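Local coordinates for protein endoglucanase (Clostridium thermocellum, PDB 2E4T) that hydrolyses internal beta-1,4-glucosidic bonds of cellulose and probably of xyloglucan, this chain being the glycoside hydrolase family 44 catalytic part of a longer modular enzyme, at residues A[10-16]-A[422-428]; A[40-44]-A[89-93]; A[84-88]-A[161-165]; A[307-311]-A[367-373]; A[442-446]-A[465-471]. All coordinates share one frame; numbering follows the deposited sequence. Where two conformers were deposited one is given.

Contact 1: residues A[10-16]-A[422-428]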
# COMPACT_ATOMS: atom_id res chain seq x y z
N VAL A 10 -24.50 8.41 19.42
CA VAL A 10 -23.62 7.27 19.32
C VAL A 10 -22.69 7.27 20.52
O VAL A 10 -22.15 8.32 20.86
CB VAL A 10 -22.81 7.35 18.01
CG1 VAL A 10 -21.73 6.26 17.93
CG2 VAL A 10 -23.76 7.32 16.82
N ASP A 11 -22.51 6.09 21.14
CA ASP A 11 -21.60 5.97 22.26
C ASP A 11 -20.23 5.47 21.77
O ASP A 11 -20.16 4.52 20.98
CB ASP A 11 -22.13 4.95 23.25
CG ASP A 11 -23.43 5.40 23.89
OD1 ASP A 11 -23.61 6.61 24.09
OD2 ASP A 11 -24.29 4.57 24.18
N ILE A 12 -19.16 6.12 22.24
CA ILE A 12 -17.79 5.71 21.95
C ILE A 12 -17.15 5.35 23.31
O ILE A 12 -17.14 6.17 24.23
CB ILE A 12 -16.99 6.82 21.28
CG1 ILE A 12 -17.63 7.45 20.02
CG2 ILE A 12 -15.55 6.33 21.01
CD1 ILE A 12 -17.75 6.53 18.86
N ARG A 13 -16.62 4.12 23.41
CA ARG A 13 -16.03 3.65 24.65
C ARG A 13 -14.57 3.29 24.38
O ARG A 13 -14.30 2.43 23.53
CB ARG A 13 -16.78 2.43 25.16
CG ARG A 13 -18.26 2.76 25.40
CD ARG A 13 -19.04 1.63 26.03
NE ARG A 13 -18.32 0.92 27.10
CZ ARG A 13 -18.28 1.28 28.39
NH1 ARG A 13 -18.91 2.38 28.83
NH2 ARG A 13 -17.60 0.54 29.25
N ILE A 14 -13.66 3.93 25.09
CA ILE A 14 -12.21 3.73 24.90
C ILE A 14 -11.62 3.20 26.20
O ILE A 14 -12.00 3.67 27.29
CB ILE A 14 -11.54 5.05 24.50
CG1 ILE A 14 -12.03 5.47 23.12
CG2 ILE A 14 -10.02 4.97 24.56
CD1 ILE A 14 -11.72 6.88 22.73
N ASP A 15 -10.69 2.24 26.10
CA ASP A 15 -9.95 1.79 27.29
C ASP A 15 -8.49 1.81 26.91
O ASP A 15 -8.03 0.99 26.08
CB ASP A 15 -10.41 0.42 27.71
CG ASP A 15 -9.65 -0.13 28.93
OD1 ASP A 15 -8.63 0.46 29.31
OD2 ASP A 15 -10.13 -1.15 29.47
N THR A 16 -7.77 2.81 27.41
CA THR A 16 -6.38 3.01 26.99
C THR A 16 -5.45 1.89 27.47
O THR A 16 -4.32 1.84 26.98
CB THR A 16 -5.82 4.35 27.44
OG1 THR A 16 -5.75 4.33 28.86
CG2 THR A 16 -6.67 5.49 27.00
N VAL A 422 -5.23 1.47 20.75
CA VAL A 422 -5.88 1.05 21.97
C VAL A 422 -7.35 0.80 21.68
O VAL A 422 -7.93 1.30 20.66
CB VAL A 422 -5.71 2.03 23.14
CG1 VAL A 422 -4.25 2.30 23.38
CG2 VAL A 422 -6.48 3.33 22.91
N LYS A 423 -8.02 0.07 22.59
CA LYS A 423 -9.40 -0.30 22.38
C LYS A 423 -10.32 0.94 22.27
O LYS A 423 -10.31 1.81 23.16
CB LYS A 423 -9.87 -1.17 23.58
CG LYS A 423 -11.29 -1.69 23.42
CD LYS A 423 -11.62 -2.67 24.57
CE LYS A 423 -13.00 -3.33 24.37
NZ LYS A 423 -13.03 -4.14 23.08
N CYS A 424 -11.16 0.94 21.22
CA CYS A 424 -12.03 2.09 20.96
C CYS A 424 -13.22 1.54 20.17
O CYS A 424 -13.06 1.14 19.02
CB CYS A 424 -11.29 3.15 20.14
SG CYS A 424 -12.28 4.56 19.66
N GLU A 425 -14.39 1.49 20.81
CA GLU A 425 -15.58 0.87 20.24
C GLU A 425 -16.63 1.93 20.00
O GLU A 425 -16.83 2.78 20.85
CB GLU A 425 -16.10 -0.22 21.18
CG GLU A 425 -15.07 -1.30 21.59
CD GLU A 425 -14.48 -2.07 20.46
OE1 GLU A 425 -15.09 -2.16 19.36
OE2 GLU A 425 -13.37 -2.64 20.64
N THR A 426 -17.33 1.84 18.88
CA THR A 426 -18.48 2.70 18.55
C THR A 426 -19.74 1.85 18.62
O THR A 426 -19.73 0.67 18.15
CB THR A 426 -18.38 3.39 17.19
OG1 THR A 426 -18.12 2.55 16.04
CG2 THR A 426 -19.56 4.18 17.05
N SER A 427 -20.87 2.43 19.09
CA SER A 427 -22.16 1.73 19.10
C SER A 427 -22.82 1.72 17.73
O SER A 427 -23.87 1.09 17.57
CB SER A 427 -23.11 2.36 20.13
OG SER A 427 -23.41 3.69 19.77
N ASP A 428 -22.25 2.39 16.72
CA ASP A 428 -22.90 2.41 15.39
C ASP A 428 -21.80 2.49 14.33
O ASP A 428 -21.30 3.56 13.98
CB ASP A 428 -23.88 3.56 15.25
CG ASP A 428 -24.65 3.50 13.93
OD1 ASP A 428 -24.15 2.90 12.95
OD2 ASP A 428 -25.77 4.07 13.86

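Contact 2: residues A[40-44]-A[89-93]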
# COMPACT_ATOMS: atom_id res chain seq x y z
N ALA A 40 5.89 6.20 3.61
CA ALA A 40 6.52 5.20 2.76
C ALA A 40 6.33 5.69 1.31
O ALA A 40 5.34 6.35 0.98
CB ALA A 40 5.90 3.79 2.94
N LYS A 41 7.33 5.35 0.48
CA LYS A 41 7.25 5.59 -0.95
C LYS A 41 7.55 4.29 -1.68
O LYS A 41 8.58 3.66 -1.43
CB LYS A 41 8.25 6.67 -1.40
CG LYS A 41 7.82 8.08 -1.07
CD LYS A 41 6.49 8.52 -1.69
CE LYS A 41 6.38 8.38 -3.19
NZ LYS A 41 7.33 9.26 -3.94
N ARG A 42 6.65 3.94 -2.62
CA ARG A 42 6.84 2.77 -3.47
C ARG A 42 7.12 3.20 -4.90
O ARG A 42 6.37 4.00 -5.47
CB ARG A 42 5.56 1.91 -3.46
CG ARG A 42 5.59 0.77 -4.50
CD ARG A 42 4.40 -0.13 -4.28
NE ARG A 42 4.27 -1.23 -5.22
CZ ARG A 42 3.47 -1.27 -6.28
NH1 ARG A 42 2.84 -0.19 -6.71
NH2 ARG A 42 3.32 -2.47 -6.87
N PHE A 43 8.22 2.63 -5.44
CA PHE A 43 8.54 2.69 -6.87
C PHE A 43 8.01 1.39 -7.47
O PHE A 43 8.61 0.33 -7.23
CB PHE A 43 10.06 2.80 -7.03
CG PHE A 43 10.55 2.70 -8.45
CD1 PHE A 43 10.40 3.78 -9.34
CD2 PHE A 43 11.19 1.55 -8.91
CE1 PHE A 43 10.86 3.70 -10.65
CE2 PHE A 43 11.70 1.48 -10.24
CZ PHE A 43 11.53 2.56 -11.07
N GLY A 44 6.83 1.45 -8.10
CA GLY A 44 6.18 0.23 -8.52
C GLY A 44 5.14 0.54 -9.57
O GLY A 44 5.04 1.65 -10.08
N VAL A 89 16.97 6.78 -12.11
CA VAL A 89 15.53 6.86 -11.80
C VAL A 89 15.31 6.51 -10.32
O VAL A 89 14.53 7.19 -9.62
CB VAL A 89 14.75 5.89 -12.73
CG1 VAL A 89 13.36 5.60 -12.20
CG2 VAL A 89 14.69 6.47 -14.11
N VAL A 90 15.93 5.43 -9.86
CA VAL A 90 15.71 4.93 -8.49
C VAL A 90 16.43 5.78 -7.46
O VAL A 90 15.88 6.03 -6.36
CB VAL A 90 16.06 3.44 -8.43
CG1 VAL A 90 16.11 2.94 -7.01
CG2 VAL A 90 15.04 2.65 -9.25
N THR A 91 17.65 6.25 -7.78
CA THR A 91 18.34 7.08 -6.80
C THR A 91 17.68 8.47 -6.71
O THR A 91 17.63 9.05 -5.60
CB THR A 91 19.84 7.17 -7.08
OG1 THR A 91 20.08 7.82 -8.35
CG2 THR A 91 20.48 5.79 -7.09
N THR A 92 17.13 9.01 -7.80
CA THR A 92 16.36 10.24 -7.66
C THR A 92 15.12 9.98 -6.79
O THR A 92 14.78 10.78 -5.90
CB THR A 92 15.94 10.82 -9.04
OG1 THR A 92 17.14 11.11 -9.78
CG2 THR A 92 15.11 12.05 -8.91
N PHE A 93 14.46 8.84 -7.02
CA PHE A 93 13.26 8.52 -6.27
C PHE A 93 13.57 8.42 -4.77
O PHE A 93 12.84 9.00 -3.92
CB PHE A 93 12.72 7.17 -6.80
CG PHE A 93 11.40 6.78 -6.22
CD1 PHE A 93 10.22 7.09 -6.89
CD2 PHE A 93 11.31 6.05 -5.01
CE1 PHE A 93 8.97 6.73 -6.33
CE2 PHE A 93 10.09 5.68 -4.47
CZ PHE A 93 8.92 6.04 -5.13
O HOH W 1 10.16 9.69 -4.28

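Contact 3: residues A[84-88]-A[161-165]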
# COMPACT_ATOMS: atom_id res chain seq x y z
N SER A 84 22.17 8.96 -18.13
CA SER A 84 22.95 7.77 -18.42
C SER A 84 23.62 7.21 -17.17
O SER A 84 24.35 6.23 -17.28
CB SER A 84 24.03 8.06 -19.46
OG SER A 84 24.91 9.04 -18.94
N THR A 85 23.37 7.75 -15.97
CA THR A 85 23.97 7.20 -14.76
C THR A 85 23.14 6.02 -14.30
O THR A 85 21.87 6.14 -14.22
CB THR A 85 24.04 8.24 -13.67
OG1 THR A 85 24.77 9.35 -14.17
CG2 THR A 85 24.66 7.75 -12.38
N PRO A 86 23.75 4.86 -14.03
CA PRO A 86 22.98 3.70 -13.58
C PRO A 86 22.05 4.06 -12.43
O PRO A 86 22.43 4.77 -11.49
CB PRO A 86 24.03 2.66 -13.17
CG PRO A 86 25.22 3.04 -14.09
CD PRO A 86 25.20 4.58 -14.10
N ALA A 87 20.84 3.50 -12.52
CA ALA A 87 19.85 3.60 -11.45
C ALA A 87 19.43 5.01 -11.13
O ALA A 87 18.78 5.20 -10.09
CB ALA A 87 20.32 2.86 -10.17
N SER A 88 19.68 6.01 -12.00
CA SER A 88 19.31 7.39 -11.63
C SER A 88 17.82 7.55 -11.43
O SER A 88 17.40 8.42 -10.62
CB SER A 88 19.86 8.39 -12.63
OG SER A 88 19.26 8.14 -13.89
N PHE A 161 22.24 -4.67 -9.32
CA PHE A 161 21.44 -3.46 -9.09
C PHE A 161 21.34 -3.20 -7.57
O PHE A 161 21.60 -2.07 -7.09
CB PHE A 161 20.08 -3.71 -9.74
CG PHE A 161 19.00 -2.64 -9.64
CD1 PHE A 161 19.24 -1.32 -9.27
CD2 PHE A 161 17.71 -3.03 -10.01
CE1 PHE A 161 18.19 -0.42 -9.22
CE2 PHE A 161 16.66 -2.11 -9.98
CZ PHE A 161 16.90 -0.82 -9.59
N VAL A 162 20.94 -4.21 -6.80
CA VAL A 162 20.85 -4.04 -5.34
C VAL A 162 22.21 -3.64 -4.78
O VAL A 162 22.31 -2.77 -3.90
CB VAL A 162 20.26 -5.30 -4.68
CG1 VAL A 162 20.30 -5.17 -3.16
CG2 VAL A 162 18.83 -5.50 -5.16
N ASN A 163 23.29 -4.27 -5.26
CA ASN A 163 24.62 -3.92 -4.75
C ASN A 163 24.92 -2.41 -5.01
O ASN A 163 25.52 -1.74 -4.15
CB ASN A 163 25.68 -4.79 -5.45
CG ASN A 163 27.06 -4.44 -4.98
OD1 ASN A 163 27.44 -4.77 -3.83
ND2 ASN A 163 27.82 -3.71 -5.81
N TYR A 164 24.53 -1.89 -6.17
CA TYR A 164 24.75 -0.48 -6.46
C TYR A 164 24.04 0.40 -5.43
O TYR A 164 24.60 1.41 -4.92
CB TYR A 164 24.28 -0.19 -7.89
CG TYR A 164 24.52 1.23 -8.33
CD1 TYR A 164 25.65 1.52 -9.09
CD2 TYR A 164 23.62 2.27 -8.05
CE1 TYR A 164 25.92 2.82 -9.53
CE2 TYR A 164 23.91 3.57 -8.49
CZ TYR A 164 25.08 3.84 -9.21
OH TYR A 164 25.29 5.15 -9.62
N LEU A 165 22.80 0.04 -5.13
CA LEU A 165 21.99 0.80 -4.16
C LEU A 165 22.60 0.71 -2.74
O LEU A 165 22.68 1.72 -2.03
CB LEU A 165 20.56 0.30 -4.18
CG LEU A 165 19.84 0.54 -5.50
CD1 LEU A 165 18.47 -0.16 -5.47
CD2 LEU A 165 19.69 1.99 -5.87

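Contact 4: residues A[307-311]-A[367-373]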
# COMPACT_ATOMS: atom_id res chain seq x y z
N ASN A 307 -21.40 7.82 -3.50
CA ASN A 307 -20.66 8.41 -2.37
C ASN A 307 -20.97 7.69 -1.05
O ASN A 307 -20.05 7.45 -0.23
CB ASN A 307 -21.00 9.87 -2.26
CG ASN A 307 -20.59 10.69 -3.47
OD1 ASN A 307 -19.69 10.27 -4.25
ND2 ASN A 307 -21.19 11.87 -3.62
N LYS A 308 -22.25 7.33 -0.84
CA LYS A 308 -22.62 6.61 0.38
C LYS A 308 -21.95 5.22 0.39
O LYS A 308 -21.50 4.77 1.45
CB LYS A 308 -24.13 6.52 0.50
CG LYS A 308 -24.75 7.83 0.87
CD LYS A 308 -26.27 7.75 0.92
CE LYS A 308 -26.85 9.09 1.43
NZ LYS A 308 -28.32 9.06 1.36
N ALA A 309 -21.91 4.53 -0.76
CA ALA A 309 -21.26 3.23 -0.81
C ALA A 309 -19.76 3.38 -0.53
O ALA A 309 -19.15 2.49 0.07
CB ALA A 309 -21.49 2.57 -2.17
N ARG A 310 -19.14 4.47 -1.01
CA ARG A 310 -17.71 4.69 -0.74
C ARG A 310 -17.44 4.77 0.76
O ARG A 310 -16.45 4.25 1.26
CB ARG A 310 -17.23 5.96 -1.47
CG ARG A 310 -15.76 6.22 -1.27
CD ARG A 310 -15.24 7.42 -2.05
NE ARG A 310 -15.49 7.28 -3.46
CZ ARG A 310 -16.47 7.89 -4.15
NH1 ARG A 310 -17.23 8.86 -3.57
NH2 ARG A 310 -16.72 7.55 -5.43
N LEU A 311 -18.36 5.46 1.49
CA LEU A 311 -18.19 5.58 2.93
C LEU A 311 -18.24 4.24 3.64
O LEU A 311 -17.56 4.08 4.67
CB LEU A 311 -19.26 6.51 3.51
CG LEU A 311 -19.13 7.98 3.11
CD1 LEU A 311 -20.41 8.73 3.54
CD2 LEU A 311 -17.89 8.62 3.71
N HIS A 367 -13.41 14.62 -3.23
CA HIS A 367 -14.71 14.74 -2.59
C HIS A 367 -14.56 14.38 -1.11
O HIS A 367 -13.75 13.51 -0.74
CB HIS A 367 -15.72 13.75 -3.24
CG HIS A 367 -17.14 13.94 -2.83
ND1 HIS A 367 -17.77 13.16 -1.86
CD2 HIS A 367 -18.04 14.81 -3.32
CE1 HIS A 367 -19.01 13.61 -1.77
NE2 HIS A 367 -19.22 14.60 -2.64
N ILE A 368 -15.42 14.96 -0.27
CA ILE A 368 -15.34 14.67 1.16
C ILE A 368 -15.40 13.15 1.41
O ILE A 368 -14.69 12.67 2.34
CB ILE A 368 -16.46 15.40 1.95
CG1 ILE A 368 -16.34 15.18 3.46
CG2 ILE A 368 -17.86 15.00 1.47
CD1 ILE A 368 -15.01 15.55 4.09
N THR A 369 -16.20 12.40 0.67
CA THR A 369 -16.30 10.97 0.95
C THR A 369 -15.01 10.22 0.62
O THR A 369 -14.74 9.17 1.25
CB THR A 369 -17.51 10.33 0.28
OG1 THR A 369 -17.41 10.42 -1.17
CG2 THR A 369 -18.80 10.89 0.79
N GLY A 370 -14.21 10.69 -0.34
CA GLY A 370 -12.91 10.09 -0.55
C GLY A 370 -11.98 10.35 0.61
O GLY A 370 -11.13 9.50 0.95
N GLY A 371 -12.09 11.52 1.26
CA GLY A 371 -11.27 11.82 2.43
C GLY A 371 -11.68 11.02 3.66
O GLY A 371 -10.82 10.52 4.41
N ILE A 372 -12.98 10.92 3.90
CA ILE A 372 -13.46 10.13 5.02
C ILE A 372 -13.12 8.66 4.81
O ILE A 372 -12.62 7.99 5.73
CB ILE A 372 -14.96 10.37 5.28
CG1 ILE A 372 -15.18 11.85 5.71
CG2 ILE A 372 -15.46 9.39 6.34
CD1 ILE A 372 -16.65 12.23 5.84
N ALA A 373 -13.37 8.13 3.61
CA ALA A 373 -13.02 6.73 3.36
C ALA A 373 -11.52 6.51 3.54
O ALA A 373 -11.11 5.50 4.12
CB ALA A 373 -13.48 6.29 1.97

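Contact 5: residues A[442-446]-A[465-471]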
# COMPACT_ATOMS: atom_id res chain seq x y z
N ASP A 442 2.65 5.07 26.74
CA ASP A 442 2.29 6.21 27.59
C ASP A 442 0.96 6.78 27.17
O ASP A 442 0.84 7.25 26.03
CB ASP A 442 3.40 7.27 27.46
CG ASP A 442 3.32 8.28 28.60
OD1 ASP A 442 2.19 8.57 29.06
OD2 ASP A 442 4.36 8.81 29.05
N ASP A 443 -0.06 6.73 28.04
CA ASP A 443 -1.39 7.24 27.70
C ASP A 443 -1.57 8.72 28.10
O ASP A 443 -2.70 9.23 28.08
CB ASP A 443 -2.51 6.34 28.18
CG ASP A 443 -2.61 6.24 29.62
OD1 ASP A 443 -1.85 6.90 30.34
OD2 ASP A 443 -3.51 5.47 30.07
N SER A 444 -0.48 9.45 28.34
CA SER A 444 -0.64 10.87 28.72
C SER A 444 -1.37 11.68 27.65
O SER A 444 -2.09 12.62 27.98
CB SER A 444 0.74 11.48 28.97
OG SER A 444 1.36 10.89 30.07
N LYS A 445 -1.11 11.39 26.37
CA LYS A 445 -1.86 12.01 25.26
C LYS A 445 -2.59 10.89 24.54
O LYS A 445 -2.00 9.90 24.10
CB LYS A 445 -0.93 12.74 24.32
CG LYS A 445 -0.18 13.87 25.00
CD LYS A 445 0.39 14.87 23.99
CE LYS A 445 1.14 16.04 24.67
NZ LYS A 445 1.90 16.79 23.61
N LEU A 446 -3.90 11.08 24.46
CA LEU A 446 -4.78 10.10 23.80
C LEU A 446 -5.28 10.73 22.51
O LEU A 446 -5.91 11.80 22.52
CB LEU A 446 -5.93 9.74 24.72
CG LEU A 446 -7.03 8.87 24.13
CD1 LEU A 446 -6.46 7.50 23.65
CD2 LEU A 446 -8.13 8.64 25.16
N ILE A 465 -14.15 7.12 28.62
CA ILE A 465 -12.76 6.69 28.50
C ILE A 465 -12.28 6.13 29.83
O ILE A 465 -12.45 6.79 30.88
CB ILE A 465 -11.89 7.86 28.06
CG1 ILE A 465 -12.38 8.38 26.71
CG2 ILE A 465 -10.42 7.45 27.99
CD1 ILE A 465 -11.83 9.76 26.35
N ASP A 466 -11.67 4.95 29.80
CA ASP A 466 -10.94 4.40 30.92
C ASP A 466 -9.45 4.63 30.67
O ASP A 466 -8.92 4.10 29.68
CB ASP A 466 -11.27 2.93 31.05
CG ASP A 466 -12.72 2.65 31.42
OD1 ASP A 466 -13.43 3.50 31.99
OD2 ASP A 466 -13.15 1.51 31.17
N SER A 467 -8.76 5.40 31.52
CA SER A 467 -7.36 5.71 31.34
C SER A 467 -6.66 5.88 32.62
O SER A 467 -7.34 6.15 33.61
CB SER A 467 -7.23 7.02 30.58
OG SER A 467 -5.86 7.40 30.53
N SER A 468 -5.33 5.79 32.66
CA SER A 468 -4.61 6.09 33.92
C SER A 468 -4.50 7.60 34.19
O SER A 468 -4.04 8.00 35.26
CB SER A 468 -3.24 5.44 33.97
OG SER A 468 -2.30 6.20 33.24
N LYS A 469 -4.95 8.41 33.25
CA LYS A 469 -4.88 9.87 33.33
C LYS A 469 -6.27 10.40 33.41
O LYS A 469 -7.21 9.75 32.93
CB LYS A 469 -4.22 10.40 32.05
CG LYS A 469 -2.92 9.70 31.80
CD LYS A 469 -1.82 10.17 32.79
CE LYS A 469 -0.45 9.47 32.57
NZ LYS A 469 -0.51 7.98 32.66
N ASN A 470 -6.39 11.59 33.98
CA ASN A 470 -7.65 12.31 33.99
C ASN A 470 -7.56 13.46 32.98
O ASN A 470 -6.95 14.49 33.20
CB ASN A 470 -7.85 12.88 35.38
CG ASN A 470 -9.24 13.41 35.55
OD1 ASN A 470 -9.44 14.56 35.96
ND2 ASN A 470 -10.22 12.58 35.23
N TYR A 471 -8.12 13.25 31.79
CA TYR A 471 -7.96 14.26 30.70
C TYR A 471 -8.80 15.52 30.97
O TYR A 471 -9.93 15.40 31.51
CB TYR A 471 -8.38 13.63 29.35
CG TYR A 471 -7.57 12.39 29.03
CD1 TYR A 471 -6.21 12.49 28.76
CD2 TYR A 471 -8.18 11.16 29.02
CE1 TYR A 471 -5.45 11.32 28.48
CE2 TYR A 471 -7.40 10.00 28.71
CZ TYR A 471 -6.06 10.10 28.47
OH TYR A 471 -5.34 8.94 28.20

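Contact 1: residues A[10-16]-A[422-428]
Arg-13 and Glu-425 face each other as an antiparallel hydrogen-bonded pair, and the backbone bonding of strands 10-15 and 422-426 is built around them. Arg-13 N donates a hydrogen bond to Glu-425 O at 2.9 Å in the carbonyl plane, while the return bond from Glu-425 N to Arg-13 O, also 2.9 Å, comes in tilted from the plane of the Arg-13 carbonyl. Toward one end Asp-15 N reaches Lys-423 O; toward the other Ser-427 N reaches Asp-11 O. That second end is sealed by a side chain: with chi1 at 64°, Ser-427 OG sits between its own backbone N and carbonyl carbon and accepts from Asp-11 N at 2.9 Å. A small hydroxyl thus replaces a backbone carbonyl where the second strand leaves the pairing.

Apolar contacts occupy the face carrying Ile-12, Ile-14, Cys-424 and Thr-426. Cys-424 SG lies 3.6 Å from Ile-14 CG1 and 4.0 Å from Ile-12 CG2, a compact sulfur nestled between two branched chains. The end of Ile-12 turns toward the partner strand, bringing CD1 to 3.5 Å from Thr-426 CG2, a tight methyl-methyl contact. Cys-424 also touches Ala-434 and Ala-436 of strand 432-439.

Charged groups take the other face. Lys-423 NZ makes a salt bridge with Glu-425 OE2 at 2.9 Å, meeting the oxygen from above the carboxylate plane, and a second one with Glu-19; long polar chains suit this more solvent-accessible side. Strand 8-22 also bonds in parallel to strand 459-466, so the pair belongs to the interior of the mixed beta sheet that accompanies the catalytic barrel.

Contact 2: residues A[40-44]-A[89-93]
Phe-43 and Phe-93 join a strand to a helix inside a beta-alpha-beta crossover of the TIM barrel: strand 40-43 is followed by helix 88-99 and then by the parallel neighbouring strand 104-109. The short segments run nearly antiparallel, with their axes 10.1 Å apart, a gap that large side chains can fill.

With CG anti to the backbone N (chi1 173°), Phe-43 projects from the strand toward the helix. Its CB lies over one face of the Phe-93 ring, 3.8 Å from the centroid, in a CH-pi contact. Farther out, CD1 approaches Phe-93 CD1, CD2 and CE2 run beneath Val-90 CG2, CE1 comes within 3.5 Å of Val-89 CG1, and CZ touches both valines. Val-90 CG2 sits over the Phe-43 ring face, 4.0 Å from its centroid. The two rings form an edge-to-face pair, the edge of Phe-43 directed at the face of Phe-93, with planes at 64°. Beta-branched valines suit the ring's surroundings, one methyl over its face and one near CE1 and CZ.

Phe-93 in turn lies along the strand backbone, its CZ 3.3 Å from Arg-42 O. Arg-42 leaves the strand away from the helix; its guanidinium forms a salt bridge with Glu-359 and hydrogen bonds with Asn-31 and Asn-185. Lys-41 turns toward the helix, its CB 3.7 Å from Phe-93 CE2, and bends at three successive torsions to curl beside the ring. Its ammonium hydrogen-bonds a glycerol, probably from the crystallisation liquor, and completes a water bridge: Lys-41 NZ donates to a water at 2.9 Å, which donates to Phe-93 O at 2.8 Å while resting over the Phe-93 ring face opposite Phe-43 CB.

Contact 3: residues A[84-88]-A[161-165]
Tyr-164 lays its ring alongside the turn formed by Pro-86 and Ala-87. Pro-86 CB stands over one face of the phenol, 4.1 Å from Tyr-164 CE1, so the proline offers one carbon of its ring to the aromatic face. Ala-87 CB fits into the angle between three side chains of helix 158-169: it lies 4.0 Å from Tyr-164 CD2, 4.0 Å from Phe-161 CE1 and a looser 4.4 Å from Leu-165 CD2. The small alanine methyl fits among all three. At the outer end of the ring, Thr-85 CG2 touches Tyr-164 OH at 3.8 Å.

The next shell fixes these groups. Thr-85 to Ser-88 form a type II beta turn, closed by a bond from Ser-88 N to Thr-85 O at 3.1 Å; proline suits its second position, while Ala-87 takes the left-handed backbone conformation of the third (phi 61°), which is less common for a residue with a side chain. Tyr-164 CG is anti to the backbone N (chi1 -178°), which carries the phenol out from the helix across the turn. Thr-85 OG1 is hydrogen-bonded to Glu-82, Thr-85 O accepts from Asn-56, and Phe-161 stacks on Trp-53.

Farther out, the side chain of Pro-86 is about 6 Å from that of Glu-54, a calcium ligand. Ala-87 is the N-cap residue of helix 88-99, so the contact sets the start of one outer helix of the TIM barrel against the flank of the next, helix 158-169.

Contact 4: residues A[307-311]-A[367-373]
His-367, the N-cap residue of helix 368-384, lays its imidazole against the amide of Asn-307, the planes 29° apart and His-367 CE1 3.3 Å from Asn-307 ND2. The same ring caps its own helix, ND1 accepting from Thr-369 N at 3.1 Å; histidine can serve both as cap and as flat stacking surface.

Thr-369 is central. With chi1 at 63°, its hydroxyl sits between backbone N and carbonyl carbon, from where OG1 meets Arg-310 NH1 at 2.9 Å in the guanidinium plane and His-367 ND1 at 2.8 Å. Its methyl CG2 is turned to Leu-311, 3.7 Å from CG. Arg-310 NH1 also donates to Asn-307 OD1 at 2.9 Å, and its other nitrogens bond Ile-295 O and Tyr-362 O, so four acceptors fix the rotation of the buried guanidinium.

Arg-310 CD passes beside the backbone N of Gly-370. Two residues on, Ile-372 CG2 packs on Leu-311 CD2 at 3.7 Å, and small Ala-373 brings CB to Arg-310 O. The axes lie 9.0 Å apart at 9°: a close, parallel helix pair, uniting helix 304-312, from the long connection after barrel strand 279-284, with the helix joining barrel strands 354-360 and 388-391.

Contact 5: residues A[442-446]-A[465-471]
Asp-443 and Ser-468 approach with CA atoms 7.1 Å apart, and Ser-444 and Lys-469 with 6.3 Å, where the chain turns a corner after Asp-443 and strand 459-466 gives way to a loop.

The carboxylate of Asp-443 grips that loop through both oxygens. OD1 forms a salt bridge with Lys-469 NZ at 2.9 Å, met almost head-on along its C-O bond, the lysine chain bending at chi2 and chi4 to curl back to it. OD2 accepts from Ser-468 N at 3.2 Å on its syn side and also takes the hydroxyl of Thr-16 of strand 8-22. An aspartate suits this buried place, since several donors converge on its oxygens. Ser-467 OG accepts from Lys-469 N at 3.0 Å, an ST turn that shapes the loop. Lys-469 NZ also donates to Ser-468 OG.

Tyr-471 OH donates to Asp-443 O at 2.7 Å, in the carbonyl plane, and the carbonyl of Ser-444 lies at the ring edge too. Next to it, Leu-446 CB packs 3.8 Å from Tyr-471 CZ, crossing at about a right angle, while Leu-446 CD2 meets Ile-465 CG2 tip to tip at 3.8 Å. Polar grip and apolar packing together join strands 442-452 and 459-466 of the mixed beta sheet, next to strand 8-22.

Overall arrangement
The five contacts divide between the two parts of the chain. Contacts 2, 3 and 4 belong to the TIM barrel, contacts 1 and 5 to the mixed beta sheet beside it. Contact 1 closes a loop of about 400 residues that contains contacts 2, 3 and 4, so the barrel is inserted between strands 8-22 and 420-426; contact 5 follows later in sequence. Contacts 1 and 5, centres 14 Å apart, touch through neighbouring strands 8-22 and 459-466. Contacts 2 and 3, centres 12 Å apart, touch where Val-90 of helix 88-99 meets Phe-161 and Leu-165 of helix 158-169. Contact 4 lies on the barrel side nearer the sheet, 22 Å between centres from contact 1 but 41 Å from contact 3.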